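Local coordinates for nucleotidyl transferase AbiEii/AbiGii toxin family protein (Mycobacterium tuberculosis, PDB 6Y56) that probably works as a nucleotidyltransferase toxin of a toxin-antitoxin system, consistent with growth inhibition through modification of tRNA acceptor stems, at residues A129-A134 / V204-G209; Y184-F189 / K258-L263; E270-W273 / R279-R282. All coordinates share one frame; numbering follows the deposited sequence.

Overall arrangement
Contacts 1 and 3 adjoin, their centres 14 Å apart, because helix 196-212 serves both: W208 CD1 lies 3.3 Å from W273 O, and L205 CD2 packs on W273 CE3. Contact 1 ties this helix to the loop leaving strand 125-129 of the mixed sheet, whereas contact 3 closes the short loop between helices 268-273 and 281-292 at the periphery. Contact 2 stands apart, with its centre 20 Å from that of contact 1 and 25 Å from that of contact 3. Helix 163-174 links it to contact 1, touching F260 and L186 in one and L133 and K206 in the other. All three lie within the AbiEii nucleotidyltransferase family region.

Contact 1 (A129-A134 / V204-G209)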
ATOM      1  N   ALA A 129      -1.145  10.337  -1.402  1.00 12.64           N
ATOM      2  CA  ALA A 129      -0.412  10.651  -2.617  1.00 13.11           C
ATOM      3  C   ALA A 129      -1.145  11.723  -3.409  1.00 15.56           C
ATOM      4  O   ALA A 129      -2.380  11.735  -3.478  1.00 14.68           O
ATOM      5  CB  ALA A 129      -0.290   9.397  -3.484  1.00 15.25           C
ATOM      6  N   ARG A 130      -0.376  12.622  -4.024  1.00 14.40           N
ATOM      7  CA  ARG A 130      -0.927  13.706  -4.822  1.00 15.37           C
ATOM      8  C   ARG A 130      -1.130  13.323  -6.279  1.00 15.56           C
ATOM      9  O   ARG A 130      -2.064  13.823  -6.916  1.00 17.28           O
ATOM     10  CB  ARG A 130       0.017  14.909  -4.767  1.00 18.97           C
ATOM     11  CG  ARG A 130      -0.563  16.170  -5.359  1.00 25.42           C
ATOM     12  CD  ARG A 130       0.478  17.280  -5.428  1.00 24.76           C
ATOM     13  NE  ARG A 130       1.154  17.491  -4.149  1.00 27.58           N
ATOM     14  CZ  ARG A 130       0.675  18.245  -3.166  1.00 25.70           C
ATOM     15  NH1 ARG A 130      -0.491  18.860  -3.310  1.00 25.58           N
ATOM     16  NH2 ARG A 130       1.358  18.381  -2.037  1.00 28.84           N
ATOM     17  N   ARG A 131      -0.261  12.470  -6.827  1.00 18.26           N
ATOM     18  CA  ARG A 131      -0.319  12.170  -8.251  1.00 20.34           C
ATOM     19  C   ARG A 131      -1.540  11.309  -8.534  1.00 20.89           C
ATOM     20  O   ARG A 131      -1.758  10.311  -7.846  1.00 22.50           O
ATOM     21  CB  ARG A 131       0.947  11.438  -8.698  1.00 21.01           C
ATOM     22  CG  ARG A 131       1.125  11.413 -10.218  1.00 23.46           C
ATOM     23  CD  ARG A 131       2.336  10.596 -10.659  1.00 27.80           C
ATOM     24  NE  ARG A 131       3.475  10.795  -9.770  1.00 27.29           N
ATOM     25  CZ  ARG A 131       4.507   9.964  -9.666  1.00 24.33           C
ATOM     26  NH1 ARG A 131       4.575   8.858 -10.408  1.00 19.79           N
ATOM     27  NH2 ARG A 131       5.477  10.241  -8.806  1.00 23.80           N
ATOM     28  N   PRO A 132      -2.359  11.661  -9.517  1.00 20.18           N
ATOM     29  CA  PRO A 132      -3.534  10.836  -9.816  1.00 20.11           C
ATOM     30  C   PRO A 132      -3.147   9.415 -10.215  1.00 18.03           C
ATOM     31  O   PRO A 132      -2.125   9.181 -10.864  1.00 18.98           O
ATOM     32  CB  PRO A 132      -4.196  11.575 -10.986  1.00 23.22           C
ATOM     33  CG  PRO A 132      -3.699  12.994 -10.868  1.00 26.52           C
ATOM     34  CD  PRO A 132      -2.303  12.883 -10.337  1.00 20.68           C
ATOM     35  N   LEU A 133      -3.986   8.462  -9.817  1.00 16.78           N
ATOM     36  CA  LEU A 133      -3.842   7.093 -10.295  1.00 15.66           C
ATOM     37  C   LEU A 133      -4.106   7.031 -11.791  1.00 16.60           C
ATOM     38  O   LEU A 133      -4.854   7.835 -12.354  1.00 18.62           O
ATOM     39  CB  LEU A 133      -4.809   6.159  -9.577  1.00 16.51           C
ATOM     40  CG  LEU A 133      -4.467   5.947  -8.104  1.00 15.36           C
ATOM     41  CD1 LEU A 133      -5.520   5.097  -7.428  1.00 17.41           C
ATOM     42  CD2 LEU A 133      -3.086   5.310  -7.931  1.00 17.44           C
ATOM     43  N   ALA A 134      -3.480   6.057 -12.436  1.00 15.67           N
ATOM     44  CA  ALA A 134      -3.595   5.924 -13.880  1.00 15.77           C
ATOM     45  C   ALA A 134      -4.830   5.144 -14.301  1.00 16.57           C
ATOM     46  O   ALA A 134      -5.386   5.421 -15.366  1.00 18.75           O
ATOM     47  CB  ALA A 134      -2.350   5.233 -14.441  1.00 17.44           C
ATOM     48  N   VAL A 204       7.192   1.814 -15.763  1.00 10.50           N
ATOM     49  CA  VAL A 204       8.041   2.833 -16.372  1.00 12.26           C
ATOM     50  C   VAL A 204       7.447   4.219 -16.171  1.00 11.95           C
ATOM     51  O   VAL A 204       8.163   5.176 -15.852  1.00 11.84           O
ATOM     52  CB  VAL A 204       8.276   2.522 -17.863  1.00 12.48           C
ATOM     53  CG1 VAL A 204       9.032   3.670 -18.547  1.00 13.61           C
ATOM     54  CG2 VAL A 204       9.033   1.222 -18.000  1.00 14.48           C
ATOM     55  N   LEU A 205       6.130   4.357 -16.365  1.00 11.06           N
ATOM     56  CA  LEU A 205       5.488   5.662 -16.228  1.00 12.08           C
ATOM     57  C   LEU A 205       5.506   6.140 -14.783  1.00 12.54           C
ATOM     58  O   LEU A 205       5.666   7.342 -14.527  1.00 13.02           O
ATOM     59  CB  LEU A 205       4.055   5.611 -16.764  1.00 12.87           C
ATOM     60  CG  LEU A 205       3.931   5.251 -18.245  1.00 13.26           C
ATOM     61  CD1 LEU A 205       2.483   5.064 -18.660  1.00 14.42           C
ATOM     62  CD2 LEU A 205       4.591   6.285 -19.149  1.00 14.93           C
ATOM     63  N   LYS A 206       5.368   5.223 -13.823  1.00 12.38           N
ATOM     64  CA  LYS A 206       5.421   5.621 -12.418  1.00 14.14           C
ATOM     65  C   LYS A 206       6.819   6.087 -12.045  1.00 12.96           C
ATOM     66  O   LYS A 206       6.974   7.113 -11.372  1.00 14.76           O
ATOM     67  CB  LYS A 206       5.021   4.458 -11.512  1.00 13.16           C
ATOM     68  CG  LYS A 206       3.556   4.060 -11.592  1.00 15.73           C
ATOM     69  CD  LYS A 206       2.642   4.952 -10.765  1.00 18.62           C
ATOM     70  CE  LYS A 206       1.197   4.478 -10.885  1.00 16.19           C
ATOM     71  NZ  LYS A 206       0.315   5.250  -9.974  1.00 20.50           N
ATOM     72  N   VAL A 207       7.847   5.346 -12.473  1.00 12.15           N
ATOM     73  CA  VAL A 207       9.218   5.749 -12.172  1.00 13.57           C
ATOM     74  C   VAL A 207       9.540   7.090 -12.818  1.00 13.13           C
ATOM     75  O   VAL A 207      10.204   7.944 -12.211  1.00 12.88           O
ATOM     76  CB  VAL A 207      10.215   4.655 -12.593  1.00 11.82           C
ATOM     77  CG1 VAL A 207      11.644   5.182 -12.427  1.00 13.64           C
ATOM     78  CG2 VAL A 207      10.012   3.392 -11.764  1.00 13.01           C
ATOM     79  N   TRP A 208       9.069   7.311 -14.048  1.00 11.96           N
ATOM     80  CA  TRP A 208       9.303   8.604 -14.688  1.00 13.54           C
ATOM     81  C   TRP A 208       8.801   9.739 -13.805  1.00 13.28           C
ATOM     82  O   TRP A 208       9.514  10.714 -13.553  1.00 12.86           O
ATOM     83  CB  TRP A 208       8.610   8.644 -16.055  1.00 12.32           C
ATOM     84  CG  TRP A 208       8.999   9.843 -16.906  1.00 12.00           C
ATOM     85  CD1 TRP A 208       9.914   9.867 -17.913  1.00 13.85           C
ATOM     86  CD2 TRP A 208       8.470  11.176 -16.815  1.00 14.57           C
ATOM     87  NE1 TRP A 208      10.003  11.135 -18.454  1.00 14.63           N
ATOM     88  CE2 TRP A 208       9.122  11.952 -17.797  1.00 15.34           C
ATOM     89  CE3 TRP A 208       7.507  11.787 -15.999  1.00 13.59           C
ATOM     90  CZ2 TRP A 208       8.840  13.306 -17.982  1.00 15.55           C
ATOM     91  CZ3 TRP A 208       7.233  13.138 -16.186  1.00 15.69           C
ATOM     92  CH2 TRP A 208       7.901  13.876 -17.168  1.00 15.94           C
ATOM     93  N   GLY A 209       7.577   9.625 -13.301  1.00 12.23           N
ATOM     94  CA  GLY A 209       7.063  10.665 -12.426  1.00 14.59           C
ATOM     95  C   GLY A 209       7.808  10.750 -11.105  1.00 14.93           C
ATOM     96  O   GLY A 209       8.065  11.847 -10.600  1.00 14.46           O
TER
HETATM   97  O   HOH W   1       3.701   8.993 -13.276  1.00 21.93           O
HETATM   98  O   HOH W   2       0.370   7.768  -9.841  1.00 31.66           O
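The guanidinium of R131 lies against the backbone of G209, whose CA sits 3.6 Å above one face of the group, displaced from its centre; NH2 is 3.3 Å from G209 C. At the edge, NH1 donates to K206 O over 3.1 Å. The bond falls on a lone pair in the carbonyl plane but is bent at the hydrogen (146°), and the oxygen stands 18° out of the guanidinium plane. R131 gets there by running extended from the loop and turning only at chi3 (-40°). A water that donates to L205 O also meets NH1, weakly. D210 and D214 form salt bridges with NH2, so the charged end is held by carboxylates as well as by a helix carbonyl. K206 reaches back in the other direction, its NZ 4.0 Å from L133 CD2. That ammonium is paired with E165 and E169, which together with D210 and D214 probably offset the like charges of R131 NH1 and K206 NZ, 5.6 Å apart. The contact thus fastens the loop between strands 125-129 and 138-141 to helix 196-212, with L133 resting on helix 163-174 and strand 47-49, and A134 on L288 of helix 281-292.

Contact 2 (Y184-F189 / K258-L263); sequences YDLNHF and KRFAFL
F260 presents the edge of its ring, not a face, to helix 180-189. The rim carbon CZ meets the branch end CD2 of L186 at 4.0 Å, while CE2 comes to 3.9 Å from L186 O, which lies near the plane of the ring. Next to these, F189 offers its CB, 4.3 Å from F260 CZ; its own ring leads away, so the two phenyl groups are not stacked. L186 CG stands beside the backbone N and opposite the carbonyl carbon, a setting of chi1 (-75°) that directs the branched end toward the phenyl rim. The side chains meet through carbon alone, and no hydrogen bond joins the segments. The contact belongs to the all-helical part of this AbiEii-family chain that follows the strands, where helix 249-259 ends: F260 is the first residue to depart from helical backbone angles, and a 3-10 turn at 261-263 follows, with L263 N bonded to F260 O at 3.0 Å. C167 and L171 of helix 163-174 touch F260 and L186 respectively. Elsewhere on helix 180-189, H188 NE2 donates in its ring plane to Y184 OH at 2.9 Å, and D185 forms salt bridges with K170 and R64.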
ATOM      1  N   TYR A 184       7.774  -8.883   0.324  1.00 13.83           N
ATOM      2  CA  TYR A 184       6.683  -9.783   0.676  1.00 13.69           C
ATOM      3  C   TYR A 184       5.485  -9.590  -0.254  1.00 13.14           C
ATOM      4  O   TYR A 184       4.887 -10.558  -0.740  1.00 13.36           O
ATOM      5  CB  TYR A 184       6.269  -9.563   2.139  1.00 14.81           C
ATOM      6  CG  TYR A 184       5.120 -10.444   2.541  1.00 16.47           C
ATOM      7  CD1 TYR A 184       3.799 -10.065   2.300  1.00 16.18           C
ATOM      8  CD2 TYR A 184       5.351 -11.687   3.119  1.00 19.83           C
ATOM      9  CE1 TYR A 184       2.747 -10.880   2.640  1.00 17.99           C
ATOM     10  CE2 TYR A 184       4.297 -12.516   3.466  1.00 18.76           C
ATOM     11  CZ  TYR A 184       3.002 -12.111   3.214  1.00 19.19           C
ATOM     12  OH  TYR A 184       1.954 -12.945   3.550  1.00 19.87           O
ATOM     13  N   ASP A 185       5.086  -8.335  -0.472  1.00 13.37           N
ATOM     14  CA  ASP A 185       3.910  -8.073  -1.297  1.00 13.02           C
ATOM     15  C   ASP A 185       4.148  -8.493  -2.742  1.00 13.93           C
ATOM     16  O   ASP A 185       3.260  -9.067  -3.377  1.00 14.15           O
ATOM     17  CB  ASP A 185       3.517  -6.597  -1.206  1.00 13.56           C
ATOM     18  CG  ASP A 185       3.050  -6.182   0.188  1.00 13.76           C
ATOM     19  OD1 ASP A 185       2.711  -7.050   1.029  1.00 14.59           O
ATOM     20  OD2 ASP A 185       3.036  -4.958   0.434  1.00 16.09           O
ATOM     21  N   LEU A 186       5.348  -8.234  -3.262  1.00 13.45           N
ATOM     22  CA  LEU A 186       5.668  -8.657  -4.622  1.00 14.39           C
ATOM     23  C   LEU A 186       5.665 -10.170  -4.739  1.00 14.82           C
ATOM     24  O   LEU A 186       5.304 -10.707  -5.794  1.00 14.77           O
ATOM     25  CB  LEU A 186       7.025  -8.095  -5.044  1.00 13.76           C
ATOM     26  CG  LEU A 186       6.997  -6.602  -5.382  1.00 13.79           C
ATOM     27  CD1 LEU A 186       8.418  -6.099  -5.502  1.00 16.77           C
ATOM     28  CD2 LEU A 186       6.226  -6.361  -6.661  1.00 13.59           C
ATOM     29  N   ASN A 187       6.068 -10.869  -3.671  1.00 14.24           N
ATOM     30  CA  ASN A 187       5.993 -12.325  -3.674  1.00 16.79           C
ATOM     31  C   ASN A 187       4.555 -12.807  -3.826  1.00 15.74           C
ATOM     32  O   ASN A 187       4.315 -13.832  -4.475  1.00 16.54           O
ATOM     33  CB  ASN A 187       6.645 -12.885  -2.409  1.00 15.54           C
ATOM     34  CG  ASN A 187       6.685 -14.398  -2.394  1.00 23.00           C
ATOM     35  OD1 ASN A 187       7.445 -15.009  -3.140  1.00 23.49           O
ATOM     36  ND2 ASN A 187       5.874 -15.007  -1.541  1.00 22.72           N
ATOM     37  N   HIS A 188       3.584 -12.086  -3.246  1.00 15.04           N
ATOM     38  CA  HIS A 188       2.182 -12.417  -3.479  1.00 15.27           C
ATOM     39  C   HIS A 188       1.763 -12.091  -4.902  1.00 17.23           C
ATOM     40  O   HIS A 188       1.079 -12.895  -5.539  1.00 17.68           O
ATOM     41  CB  HIS A 188       1.284 -11.696  -2.477  1.00 17.61           C
ATOM     42  CG  HIS A 188       1.076 -12.456  -1.212  1.00 17.80           C
ATOM     43  ND1 HIS A 188       0.261 -13.565  -1.134  1.00 20.06           N
ATOM     44  CD2 HIS A 188       1.585 -12.270   0.027  1.00 20.06           C
ATOM     45  CE1 HIS A 188       0.279 -14.030   0.104  1.00 20.11           C
ATOM     46  NE2 HIS A 188       1.072 -13.261   0.828  1.00 21.38           N
ATOM     47  N   PHE A 189       2.149 -10.920  -5.424  1.00 14.06           N
ATOM     48  CA  PHE A 189       1.785 -10.610  -6.805  1.00 16.39           C
ATOM     49  C   PHE A 189       2.331 -11.675  -7.743  1.00 18.66           C
ATOM     50  O   PHE A 189       1.676 -12.050  -8.722  1.00 17.94           O
ATOM     51  CB  PHE A 189       2.300  -9.229  -7.226  1.00 16.01           C
ATOM     52  CG  PHE A 189       1.510  -8.077  -6.680  1.00 15.94           C
ATOM     53  CD1 PHE A 189       0.194  -7.867  -7.043  1.00 19.11           C
ATOM     54  CD2 PHE A 189       2.100  -7.195  -5.800  1.00 15.96           C
ATOM     55  CE1 PHE A 189      -0.520  -6.798  -6.522  1.00 22.63           C
ATOM     56  CE2 PHE A 189       1.399  -6.119  -5.288  1.00 18.58           C
ATOM     57  CZ  PHE A 189       0.087  -5.922  -5.643  1.00 17.51           C
ATOM     58  N   LYS A 258      12.697 -13.974 -10.426  1.00 16.74           N
ATOM     59  CA  LYS A 258      12.358 -14.823 -11.562  1.00 19.08           C
ATOM     60  C   LYS A 258      11.051 -14.393 -12.212  1.00 17.97           C
ATOM     61  O   LYS A 258      10.960 -14.290 -13.442  1.00 17.89           O
ATOM     62  CB  LYS A 258      12.250 -16.275 -11.116  1.00 19.96           C
ATOM     63  CG  LYS A 258      11.970 -17.224 -12.255  1.00 28.30           C
ATOM     64  CD  LYS A 258      11.930 -18.625 -11.731  1.00 34.61           C
ATOM     65  CE  LYS A 258      11.624 -19.570 -12.875  1.00 40.24           C
ATOM     66  NZ  LYS A 258      11.566 -20.992 -12.437  1.00 46.19           N
ATOM     67  N   ARG A 259      10.017 -14.158 -11.405  1.00 16.01           N
ATOM     68  CA  ARG A 259       8.705 -13.880 -11.977  1.00 15.26           C
ATOM     69  C   ARG A 259       8.699 -12.585 -12.772  1.00 14.05           C
ATOM     70  O   ARG A 259       8.003 -12.487 -13.789  1.00 15.36           O
ATOM     71  CB  ARG A 259       7.641 -13.801 -10.875  1.00 16.63           C
ATOM     72  CG  ARG A 259       6.222 -13.492 -11.388  1.00 18.14           C
ATOM     73  CD  ARG A 259       5.713 -14.620 -12.280  1.00 18.99           C
ATOM     74  NE  ARG A 259       4.449 -14.344 -12.966  1.00 20.65           N
ATOM     75  CZ  ARG A 259       4.362 -13.764 -14.159  1.00 19.24           C
ATOM     76  NH1 ARG A 259       5.460 -13.358 -14.785  1.00 19.84           N
ATOM     77  NH2 ARG A 259       3.176 -13.581 -14.731  1.00 21.19           N
ATOM     78  N   PHE A 260       9.465 -11.587 -12.326  1.00 13.58           N
ATOM     79  CA  PHE A 260       9.430 -10.268 -12.939  1.00 13.83           C
ATOM     80  C   PHE A 260      10.458 -10.099 -14.047  1.00 15.87           C
ATOM     81  O   PHE A 260      10.719  -8.970 -14.480  1.00 14.85           O
ATOM     82  CB  PHE A 260       9.488  -9.176 -11.872  1.00 13.98           C
ATOM     83  CG  PHE A 260       8.196  -9.055 -11.104  1.00 12.45           C
ATOM     84  CD1 PHE A 260       7.135  -8.339 -11.632  1.00 13.90           C
ATOM     85  CD2 PHE A 260       8.020  -9.714  -9.898  1.00 14.03           C
ATOM     86  CE1 PHE A 260       5.926  -8.253 -10.954  1.00 14.22           C
ATOM     87  CE2 PHE A 260       6.818  -9.626  -9.213  1.00 15.75           C
ATOM     88  CZ  PHE A 260       5.772  -8.897  -9.746  1.00 13.26           C
ATOM     89  N   ALA A 261      11.003 -11.210 -14.546  1.00 15.44           N
ATOM     90  CA  ALA A 261      11.899 -11.163 -15.698  1.00 14.81           C
ATOM     91  C   ALA A 261      11.285 -10.424 -16.885  1.00 14.82           C
ATOM     92  O   ALA A 261      12.014  -9.799 -17.664  1.00 15.74           O
ATOM     93  CB  ALA A 261      12.282 -12.591 -16.105  1.00 17.37           C
ATOM     94  N   PHE A 262       9.953 -10.473 -17.036  1.00 15.62           N
ATOM     95  CA  PHE A 262       9.288  -9.805 -18.152  1.00 15.18           C
ATOM     96  C   PHE A 262       9.537  -8.305 -18.185  1.00 14.96           C
ATOM     97  O   PHE A 262       9.347  -7.682 -19.234  1.00 14.18           O
ATOM     98  CB  PHE A 262       7.773 -10.096 -18.155  1.00 15.05           C
ATOM     99  CG  PHE A 262       7.016  -9.445 -17.016  1.00 14.28           C
ATOM    100  CD1 PHE A 262       6.505  -8.156 -17.135  1.00 13.48           C
ATOM    101  CD2 PHE A 262       6.825 -10.127 -15.831  1.00 14.17           C
ATOM    102  CE1 PHE A 262       5.819  -7.570 -16.084  1.00 14.97           C
ATOM    103  CE2 PHE A 262       6.138  -9.552 -14.782  1.00 13.92           C
ATOM    104  CZ  PHE A 262       5.635  -8.263 -14.903  1.00 13.53           C
ATOM    105  N   LEU A 263       9.948  -7.708 -17.065  1.00 13.63           N
ATOM    106  CA  LEU A 263      10.248  -6.281 -17.075  1.00 14.28           C
ATOM    107  C   LEU A 263      11.410  -5.949 -17.992  1.00 15.24           C
ATOM    108  O   LEU A 263      11.558  -4.790 -18.387  1.00 16.84           O
ATOM    109  CB  LEU A 263      10.554  -5.781 -15.662  1.00 15.22           C
ATOM    110  CG  LEU A 263       9.398  -5.871 -14.670  1.00 14.95           C
ATOM    111  CD1 LEU A 263       9.924  -5.521 -13.296  1.00 14.31           C
ATOM    112  CD2 LEU A 263       8.248  -4.947 -15.066  1.00 13.57           C
TER

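Contact 3 (E270-W273 / R279-R282); sequences EQRW and RHRR
H280 and the aliphatic stem of R272 meet where two helices consecutive in the chain are joined by a short loop, an alpha-alpha connection: helix 268-273 ends at W273, and H280 occupies the N-cap position of helix 281-292. The tight part is the imidazole. R272 CG presses over one face of it, 3.3 Å from H280 NE2, with R272 CD next along at 3.6 Å from the same nitrogen. The opposite face is covered from within its own segment by R279 CG, 3.9 Å above the ring centre, so the imidazole is clamped between two arginine stems. NE2, buried here, has no hydrogen-bonding partner in the model; it sits over the face of the R279 guanidinium, 3.3 Å above the centre of that group. W273 approaches on the R272 side, the edge of its indole turned toward the imidazole face in an offset edge-to-face pair, planes at 61° and the centroid of its five-membered ring 5.7 Å from that of H280, and its CD1 reaches H280 CB. Inward, the indole packs on R201 and L205 of helix 196-212 and on V284 and A287.

Toward solvent the contact is looser. The R272 chain bends at chi3 (71°), and its guanidinium stands steeply to the imidazole, 72° between planes, meeting H280 CD2 only at its edge. Its charge is taken up by D269 at NH2 and E283 at NE; E283 OE1 also accepts from W273 NE1, tying both residues to the second helix. R279 is exposed, with NH1 paired to D277. Beside the clamp a single water lies at the edge of the imidazole, in its plane, donating to W273 O at 3.0 Å and hydrogen-bonded to H280 ND1 at 2.7 Å.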
ATOM      1  N   GLU A 270       9.164   2.601 -24.048  1.00 13.60           N
ATOM      2  CA  GLU A 270       9.561   2.434 -22.653  1.00 13.93           C
ATOM      3  C   GLU A 270      11.052   2.678 -22.463  1.00 14.15           C
ATOM      4  O   GLU A 270      11.467   3.299 -21.474  1.00 14.28           O
ATOM      5  CB  GLU A 270       9.141   1.038 -22.185  1.00 14.11           C
ATOM      6  CG  GLU A 270       7.624   0.952 -22.009  1.00 15.39           C
ATOM      7  CD  GLU A 270       7.048  -0.451 -22.041  1.00 16.88           C
ATOM      8  OE1 GLU A 270       7.788  -1.437 -22.250  1.00 15.90           O
ATOM      9  OE2 GLU A 270       5.817  -0.570 -21.855  1.00 16.17           O
ATOM     10  N   GLN A 271      11.873   2.206 -23.406  1.00 14.37           N
ATOM     11  CA  GLN A 271      13.314   2.418 -23.302  1.00 14.58           C
ATOM     12  C   GLN A 271      13.676   3.891 -23.407  1.00 15.33           C
ATOM     13  O   GLN A 271      14.609   4.353 -22.740  1.00 17.42           O
ATOM     14  CB  GLN A 271      14.030   1.609 -24.379  1.00 15.50           C
ATOM     15  CG  GLN A 271      13.945   0.119 -24.138  1.00 15.93           C
ATOM     16  CD  GLN A 271      14.764  -0.681 -25.125  1.00 15.70           C
ATOM     17  OE1 GLN A 271      15.853  -0.264 -25.544  1.00 17.32           O
ATOM     18  NE2 GLN A 271      14.253  -1.851 -25.499  1.00 18.41           N
ATOM     19  N   ARG A 272      12.959   4.639 -24.245  1.00 15.36           N
ATOM     20  CA  ARG A 272      13.163   6.080 -24.321  1.00 17.01           C
ATOM     21  C   ARG A 272      12.748   6.756 -23.018  1.00 15.69           C
ATOM     22  O   ARG A 272      13.482   7.594 -22.472  1.00 16.26           O
ATOM     23  CB  ARG A 272      12.365   6.632 -25.502  1.00 16.06           C
ATOM     24  CG  ARG A 272      12.476   8.133 -25.692  1.00 22.06           C
ATOM     25  CD  ARG A 272      11.910   8.588 -27.048  1.00 21.18           C
ATOM     26  NE  ARG A 272      10.460   8.482 -27.102  1.00 21.30           N
ATOM     27  CZ  ARG A 272       9.809   7.478 -27.676  1.00 22.08           C
ATOM     28  NH1 ARG A 272      10.481   6.493 -28.256  1.00 24.00           N
ATOM     29  NH2 ARG A 272       8.483   7.458 -27.670  1.00 24.06           N
ATOM     30  N   TRP A 273      11.574   6.392 -22.493  1.00 13.15           N
ATOM     31  CA  TRP A 273      11.073   7.062 -21.300  1.00 14.10           C
ATOM     32  C   TRP A 273      11.914   6.738 -20.081  1.00 17.01           C
ATOM     33  O   TRP A 273      11.981   7.552 -19.150  1.00 16.24           O
ATOM     34  CB  TRP A 273       9.611   6.697 -21.074  1.00 14.54           C
ATOM     35  CG  TRP A 273       8.754   7.132 -22.211  1.00 15.81           C
ATOM     36  CD1 TRP A 273       8.979   8.183 -23.046  1.00 15.85           C
ATOM     37  CD2 TRP A 273       7.545   6.515 -22.651  1.00 14.69           C
ATOM     38  NE1 TRP A 273       7.977   8.262 -23.991  1.00 16.81           N
ATOM     39  CE2 TRP A 273       7.089   7.238 -23.773  1.00 14.95           C
ATOM     40  CE3 TRP A 273       6.811   5.404 -22.216  1.00 14.07           C
ATOM     41  CZ2 TRP A 273       5.917   6.899 -24.451  1.00 15.82           C
ATOM     42  CZ3 TRP A 273       5.651   5.066 -22.892  1.00 16.19           C
ATOM     43  CH2 TRP A 273       5.216   5.815 -23.997  1.00 16.04           C
ATOM     44  N   ARG A 279      11.976  16.196 -21.202  1.00 19.57           N
ATOM     45  CA  ARG A 279      11.552  16.444 -22.575  1.00 20.59           C
ATOM     46  C   ARG A 279      10.486  15.467 -23.047  1.00 22.11           C
ATOM     47  O   ARG A 279       9.809  15.745 -24.041  1.00 22.72           O
ATOM     48  CB  ARG A 279      12.739  16.407 -23.536  1.00 22.72           C
ATOM     49  CG  ARG A 279      13.401  15.048 -23.671  1.00 29.27           C
ATOM     50  CD  ARG A 279      14.704  15.161 -24.450  1.00 35.39           C
ATOM     51  NE  ARG A 279      14.799  14.155 -25.503  1.00 38.68           N
ATOM     52  CZ  ARG A 279      15.500  13.030 -25.397  1.00 40.79           C
ATOM     53  NH1 ARG A 279      16.175  12.776 -24.285  1.00 42.61           N
ATOM     54  NH2 ARG A 279      15.529  12.162 -26.402  1.00 37.97           N
ATOM     55  N   HIS A 280      10.319  14.335 -22.364  1.00 18.69           N
ATOM     56  CA  HIS A 280       9.323  13.347 -22.744  1.00 17.17           C
ATOM     57  C   HIS A 280       7.997  13.516 -22.019  1.00 15.24           C
ATOM     58  O   HIS A 280       7.138  12.634 -22.135  1.00 15.97           O
ATOM     59  CB  HIS A 280       9.868  11.925 -22.557  1.00 16.86           C
ATOM     60  CG  HIS A 280      11.088  11.634 -23.372  1.00 19.59           C
ATOM     61  ND1 HIS A 280      12.242  11.122 -22.821  1.00 20.27           N
ATOM     62  CD2 HIS A 280      11.337  11.790 -24.693  1.00 20.66           C
ATOM     63  CE1 HIS A 280      13.151  10.970 -23.768  1.00 21.58           C
ATOM     64  NE2 HIS A 280      12.626  11.367 -24.914  1.00 23.61           N
ATOM     65  N   ARG A 281       7.789  14.636 -21.314  1.00 15.34           N
ATOM     66  CA  ARG A 281       6.593  14.793 -20.491  1.00 14.89           C
ATOM     67  C   ARG A 281       5.314  14.586 -21.294  1.00 15.62           C
ATOM     68  O   ARG A 281       4.396  13.897 -20.841  1.00 16.15           O
ATOM     69  CB  ARG A 281       6.563  16.163 -19.822  1.00 16.12           C
ATOM     70  CG  ARG A 281       5.318  16.348 -18.962  1.00 18.78           C
ATOM     71  CD  ARG A 281       5.345  17.640 -18.158  1.00 21.09           C
ATOM     72  NE  ARG A 281       6.539  17.755 -17.327  1.00 21.79           N
ATOM     73  CZ  ARG A 281       6.645  17.272 -16.096  1.00 23.40           C
ATOM     74  NH1 ARG A 281       5.631  16.629 -15.541  1.00 21.29           N
ATOM     75  NH2 ARG A 281       7.777  17.432 -15.419  1.00 23.24           N
ATOM     76  N   ARG A 282       5.227  15.196 -22.479  1.00 16.55           N
ATOM     77  CA  ARG A 282       4.014  15.071 -23.283  1.00 17.13           C
ATOM     78  C   ARG A 282       3.777  13.629 -23.723  1.00 14.91           C
ATOM     79  O   ARG A 282       2.636  13.154 -23.726  1.00 16.47           O
ATOM     80  CB  ARG A 282       4.091  16.002 -24.493  1.00 21.26           C
ATOM     81  CG  ARG A 282       2.844  15.994 -25.364  1.00 26.24           C
ATOM     82  CD  ARG A 282       1.635  16.495 -24.602  1.00 31.70           C
ATOM     83  NE  ARG A 282       0.770  15.405 -24.165  1.00 34.72           N
ATOM     84  CZ  ARG A 282      -0.254  15.553 -23.331  1.00 32.61           C
ATOM     85  NH1 ARG A 282      -0.539  16.752 -22.839  1.00 37.48           N
ATOM     86  NH2 ARG A 282      -0.994  14.505 -22.987  1.00 35.43           N
TER
HETATM   87  O   HOH W   3      12.170  10.295 -20.239  1.00 18.67           O